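Local structure of 3'-5'-exonuclease (Saccharomyces cerevisiae, 3E2V) at residues G28-N31 and Y35-A38; Y40-E45 and E348-V353. The protein probably cuts double-stranded DNA as an endonuclease and degrades it from the 3' end as an exonuclease, as a magnesium-binding TatD-type hydrolase. All coordinates share one frame; numbering follows the deposited sequence.

How the interactions relate
Interactions 1 and 2 follow one another along the chain and lie on the same side of the protein, their centres about 14 Å apart. Both are remote from the magnesium site. Interaction 1 is local and mostly buried. It closes the antiparallel hairpin of strands 29-30 and 33-34 with hydrogen bonds and an aromatic cluster. Interaction 2 is a smaller surface contact between residues about 300 positions apart. It sets helix 40-49 against segment 348-353, with aliphatic packing and a weak water bridge. Val353 takes no part in the contact with segment 40-45, but its CG2 packs 3.5 Å from Tyr30 OH of interaction 1, so segment 348-353 reaches both places.

Interaction 1: residues G28-N31 and Y35-A38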
loop_
_atom_site.group_PDB
_atom_site.type_symbol
_atom_site.label_atom_id
_atom_site.label_comp_id
_atom_site.label_asym_id
_atom_site.label_seq_id
_atom_site.Cartn_x
_atom_site.Cartn_y
_atom_site.Cartn_z
ATOM N N GLY A 28 20.087 -0.736 3.465
ATOM C CA GLY A 28 21.125 -1.054 4.435
ATOM C C GLY A 28 21.180 -0.127 5.637
ATOM O O GLY A 28 22.127 -0.210 6.434
ATOM N N ILE A 29 20.165 0.708 5.805
ATOM C CA ILE A 29 20.132 1.721 6.851
ATOM C C ILE A 29 19.103 1.365 7.931
ATOM O O ILE A 29 17.942 1.080 7.625
ATOM C CB ILE A 29 19.849 3.094 6.224
ATOM C CG1 ILE A 29 20.998 3.497 5.298
ATOM C CG2 ILE A 29 19.652 4.155 7.310
ATOM C CD1 ILE A 29 20.627 4.621 4.359
ATOM N N TYR A 30 19.554 1.354 9.184
ATOM C CA TYR A 30 18.745 0.964 10.342
ATOM C C TYR A 30 18.984 1.973 11.468
ATOM O O TYR A 30 20.126 2.251 11.816
ATOM C CB TYR A 30 19.133 -0.436 10.825
ATOM C CG TYR A 30 19.046 -1.520 9.776
ATOM C CD1 TYR A 30 17.958 -2.389 9.737
ATOM C CD2 TYR A 30 20.059 -1.690 8.828
ATOM C CE1 TYR A 30 17.879 -3.393 8.772
ATOM C CE2 TYR A 30 19.975 -2.684 7.844
ATOM C CZ TYR A 30 18.885 -3.540 7.832
ATOM O OH TYR A 30 18.834 -4.524 6.872
ATOM N N ASN A 31 17.912 2.535 12.023
ATOM C CA ASN A 31 18.059 3.581 13.050
ATOM C C ASN A 31 19.014 4.704 12.574
ATOM O O ASN A 31 19.787 5.243 13.364
ATOM C CB ASN A 31 18.590 2.996 14.381
ATOM C CG ASN A 31 17.977 1.638 14.745
ATOM O OD1 ASN A 31 18.701 0.678 15.024
ATOM N ND2 ASN A 31 16.647 1.559 14.756
ATOM N N TYR A 35 24.542 -0.175 7.910
ATOM C CA TYR A 35 25.174 -1.422 8.335
ATOM C C TYR A 35 25.702 -2.297 7.203
ATOM O O TYR A 35 26.617 -3.090 7.408
ATOM C CB TYR A 35 24.188 -2.258 9.159
ATOM C CG TYR A 35 24.025 -1.798 10.581
ATOM C CD1 TYR A 35 24.781 -2.381 11.600
ATOM C CD2 TYR A 35 23.131 -0.779 10.915
ATOM C CE1 TYR A 35 24.644 -1.970 12.916
ATOM C CE2 TYR A 35 22.989 -0.346 12.242
ATOM C CZ TYR A 35 23.751 -0.959 13.230
ATOM O OH TYR A 35 23.627 -0.562 14.543
ATOM N N HIS A 36 25.080 -2.208 6.029
ATOM C CA HIS A 36 25.465 -3.036 4.900
ATOM C C HIS A 36 25.107 -2.329 3.594
ATOM O O HIS A 36 24.288 -1.403 3.596
ATOM C CB HIS A 36 24.836 -4.452 4.986
ATOM C CG HIS A 36 23.329 -4.489 4.969
ATOM N ND1 HIS A 36 22.596 -4.403 3.806
ATOM C CD2 HIS A 36 22.429 -4.630 5.973
ATOM C CE1 HIS A 36 21.304 -4.507 4.092
ATOM N NE2 HIS A 36 21.175 -4.637 5.401
ATOM N N PRO A 37 25.759 -2.704 2.485
ATOM C CA PRO A 37 25.333 -2.146 1.205
ATOM C C PRO A 37 23.892 -2.520 0.893
ATOM O O PRO A 37 23.451 -3.610 1.265
ATOM C CB PRO A 37 26.285 -2.803 0.195
ATOM C CG PRO A 37 27.517 -3.110 1.030
ATOM C CD PRO A 37 26.940 -3.572 2.336
ATOM N N ALA A 38 23.171 -1.625 0.229
ATOM C CA ALA A 38 21.798 -1.902 -0.183
ATOM C C ALA A 38 21.753 -3.245 -0.915
ATOM O O ALA A 38 22.613 -3.529 -1.759
ATOM C CB ALA A 38 21.315 -0.790 -1.104
HETATM O O HOH W 1 21.539 0.847 15.440
#
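Tyr30 and His36 meet because of their first torsions. Tyr30 CG lies anti to its carbonyl carbon (chi1 -56°), which sends the phenol along the hairpin toward His36. His36 CG stands between its backbone N and carbonyl carbon (chi1 62°), which turns the imidazole back over Gly28. Tyr30 OH and His36 NE2 then form a hydrogen bond of 2.8 Å, each lying in the plane of the other's ring. Either atom could be the donor. The second imidazole nitrogen is used as well: His36 ND1 donates to Pro37 O at 2.8 Å, from above the carbonyl plane. The ring is thus fixed at two nitrogens. Gly28 CA sits over one face of the imidazole, 3.7 Å from its centroid, in a CH-pi contact. The same CA makes a CA-H...O contact with His36 O at 3.3 Å. Beside that oxygen there is no space for a CB at Gly28.

Tyr35 N gives a nearly straight bond of 2.8 Å to Gly28 O, which continues the pairing of the hairpin strands. The Tyr35 ring meets the Tyr30 ring obliquely, the closest approach being Tyr30 CD2 to Tyr35 CD2 at 3.8 Å. Water 1 joins Tyr35 OH to Asn31 OD1. Lys338 makes a cation-pi contact with Tyr35, while Leu341 touches His36.

An alanine at His36 would remove the imidazole, and this would probably leave the Tyr30 hydroxyl without its mate and open a gap over Gly28. Tyr30, Tyr35 and His36 form an aromatic cluster. Within it, the bonds at ND1 and NE2, together with the CH-pi contact from Gly28, are likely to hold the buried imidazole in one rotation.

Interaction 2: residues Y40-E45 and E348-V353; sequences YVKLLE and EELYMV
Leu350 and Lys42 make the apolar part of this contact. One methyl of Leu350, CD2, touches the aliphatic stem of the lysine. It lies 3.7 Å from Lys42 CG and 3.8 Å from Lys42 CB. The two side chains run obliquely to each other. With CG anti to the carbonyl carbon (chi1 -77°), the Lys42 stem runs past Leu350 CD2. Glu45, one turn further on, approaches the same methyl more loosely, with OE1 4.1 Å from Leu350 CD2.

The polar part is weak. The Lys42 chain bends at its last torsion, and NZ gives a weak bond of 3.4 Å to water 2. Water 2 also lies 2.7 Å from Glu349 O, which makes a tentative bridge. Lys42 NZ also makes a weak hydrogen bond to Ala347 O. The carboxylate of Glu348 lies near but not in contact, with OE2 5.6 Å from Lys42 NZ. Its opposite charge may still favour the ammonium group electrostatically.

Two residues on from Leu350, Met352 is hydrogen-bonded through its backbone to Lys334 and Val336, in a small parallel sheet. Leu350 also touches Arg46 and Gln49, so it lies along helix 40-49 over more than one turn. On other sides of that helix, Tyr40 and Val41 pack on helix 62-75. The helix therefore lies between helix 62-75 and segment 348-353.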
loop_
_atom_site.group_PDB
_atom_site.type_symbol
_atom_site.label_atom_id
_atom_site.label_comp_id
_atom_site.label_asym_id
_atom_site.label_seq_id
_atom_site.Cartn_x
_atom_site.Cartn_y
_atom_site.Cartn_z
ATOM N N TYR A 40 18.684 -4.649 -2.339
ATOM C CA TYR A 40 17.325 -4.841 -2.858
ATOM C C TYR A 40 17.255 -5.706 -4.112
ATOM O O TYR A 40 16.248 -6.349 -4.353
ATOM C CB TYR A 40 16.560 -3.518 -3.000
ATOM C CG TYR A 40 17.293 -2.445 -3.771
ATOM C CD1 TYR A 40 17.296 -2.440 -5.167
ATOM C CD2 TYR A 40 17.970 -1.432 -3.110
ATOM C CE1 TYR A 40 17.968 -1.452 -5.882
ATOM C CE2 TYR A 40 18.632 -0.431 -3.815
ATOM C CZ TYR A 40 18.634 -0.451 -5.194
ATOM O OH TYR A 40 19.301 0.538 -5.884
ATOM N N VAL A 41 18.322 -5.771 -4.901
ATOM C CA VAL A 41 18.299 -6.680 -6.052
ATOM C C VAL A 41 18.281 -8.144 -5.573
ATOM O O VAL A 41 17.451 -8.930 -6.033
ATOM C CB VAL A 41 19.400 -6.358 -7.110
ATOM C CG1 VAL A 41 19.473 -7.450 -8.156
ATOM C CG2 VAL A 41 19.098 -5.023 -7.779
ATOM N N LYS A 42 19.125 -8.493 -4.601
ATOM C CA LYS A 42 19.078 -9.842 -4.001
ATOM C C LYS A 42 17.744 -10.127 -3.298
ATOM O O LYS A 42 17.225 -11.255 -3.344
ATOM C CB LYS A 42 20.250 -10.076 -3.038
ATOM C CG LYS A 42 21.542 -10.368 -3.780
ATOM C CD LYS A 42 22.714 -10.391 -2.825
ATOM C CE LYS A 42 24.040 -10.432 -3.572
ATOM N NZ LYS A 42 24.492 -11.826 -3.784
ATOM N N LEU A 43 17.186 -9.097 -2.673
ATOM C CA LEU A 43 15.866 -9.182 -2.099
ATOM C C LEU A 43 14.840 -9.597 -3.155
ATOM O O LEU A 43 13.972 -10.444 -2.898
ATOM C CB LEU A 43 15.473 -7.829 -1.505
ATOM C CG LEU A 43 14.083 -7.757 -0.897
ATOM C CD1 LEU A 43 14.140 -7.210 0.506
ATOM C CD2 LEU A 43 13.141 -6.982 -1.800
ATOM N N LEU A 44 14.925 -8.988 -4.333
ATOM C CA LEU A 44 13.986 -9.308 -5.402
ATOM C C LEU A 44 14.222 -10.714 -5.937
ATOM O O LEU A 44 13.260 -11.402 -6.277
ATOM C CB LEU A 44 14.034 -8.238 -6.501
ATOM C CG LEU A 44 13.537 -6.849 -6.054
ATOM C CD1 LEU A 44 13.953 -5.752 -7.038
ATOM C CD2 LEU A 44 12.015 -6.804 -5.809
ATOM N N GLU A 45 15.479 -11.135 -5.991
ATOM C CA GLU A 45 15.820 -12.515 -6.355
ATOM C C GLU A 45 15.225 -13.526 -5.369
ATOM O O GLU A 45 14.689 -14.569 -5.783
ATOM C CB GLU A 45 17.345 -12.672 -6.493
ATOM C CG GLU A 45 17.892 -11.856 -7.661
ATOM C CD GLU A 45 19.416 -11.796 -7.754
ATOM O OE1 GLU A 45 20.117 -12.258 -6.830
ATOM O OE2 GLU A 45 19.900 -11.276 -8.785
ATOM N N GLU A 348 27.187 -16.348 -3.360
ATOM C CA GLU A 348 26.037 -16.566 -4.225
ATOM C C GLU A 348 24.767 -16.889 -3.435
ATOM O O GLU A 348 23.672 -16.551 -3.885
ATOM C CB GLU A 348 26.328 -17.653 -5.259
ATOM C CG GLU A 348 27.282 -17.215 -6.365
ATOM C CD GLU A 348 26.755 -16.020 -7.156
ATOM O OE1 GLU A 348 25.618 -16.093 -7.677
ATOM O OE2 GLU A 348 27.480 -15.007 -7.258
ATOM N N GLU A 349 24.919 -17.509 -2.263
ATOM C CA GLU A 349 23.779 -17.823 -1.388
ATOM C C GLU A 349 23.118 -16.540 -0.877
ATOM O O GLU A 349 23.794 -15.540 -0.644
ATOM C CB GLU A 349 24.197 -18.698 -0.211
ATOM C CG GLU A 349 23.037 -19.067 0.703
ATOM C CD GLU A 349 23.383 -20.115 1.738
ATOM O OE1 GLU A 349 24.540 -20.592 1.758
ATOM O OE2 GLU A 349 22.485 -20.455 2.541
ATOM N N LEU A 350 21.799 -16.593 -0.698
ATOM C CA LEU A 350 20.985 -15.427 -0.363
ATOM C C LEU A 350 20.610 -15.422 1.106
ATOM O O LEU A 350 20.189 -16.445 1.663
ATOM C CB LEU A 350 19.727 -15.432 -1.240
ATOM C CG LEU A 350 19.965 -15.270 -2.747
ATOM C CD1 LEU A 350 18.692 -15.635 -3.532
ATOM C CD2 LEU A 350 20.449 -13.876 -3.122
ATOM N N TYR A 351 20.748 -14.259 1.736
ATOM C CA TYR A 351 20.529 -14.107 3.172
ATOM C C TYR A 351 19.568 -12.973 3.482
ATOM O O TYR A 351 19.582 -11.959 2.785
ATOM C CB TYR A 351 21.844 -13.768 3.881
ATOM C CG TYR A 351 22.814 -14.917 4.024
ATOM C CD1 TYR A 351 22.915 -15.605 5.229
ATOM C CD2 TYR A 351 23.649 -15.283 2.972
ATOM C CE1 TYR A 351 23.820 -16.652 5.378
ATOM C CE2 TYR A 351 24.551 -16.341 3.112
ATOM C CZ TYR A 351 24.623 -17.003 4.317
ATOM O OH TYR A 351 25.510 -18.051 4.478
ATOM N N MET A 352 18.766 -13.161 4.529
ATOM C CA MET A 352 17.825 -12.160 5.046
ATOM C C MET A 352 18.391 -11.521 6.307
ATOM O O MET A 352 19.387 -12.004 6.868
ATOM C CB MET A 352 16.459 -12.791 5.375
ATOM C CG MET A 352 15.846 -13.572 4.203
ATOM S SD MET A 352 14.265 -14.466 4.514
ATOM C CE MET A 352 13.116 -13.084 4.566
ATOM N N VAL A 353 17.762 -10.424 6.723
ATOM C CA VAL A 353 18.164 -9.714 7.931
ATOM C C VAL A 353 17.096 -9.916 9.000
ATOM O O VAL A 353 15.913 -9.654 8.760
ATOM C CB VAL A 353 18.366 -8.209 7.645
ATOM C CG1 VAL A 353 18.592 -7.457 8.964
ATOM C CG2 VAL A 353 19.511 -8.000 6.649
HETATM O O HOH W 2 24.527 -12.975 -0.574
#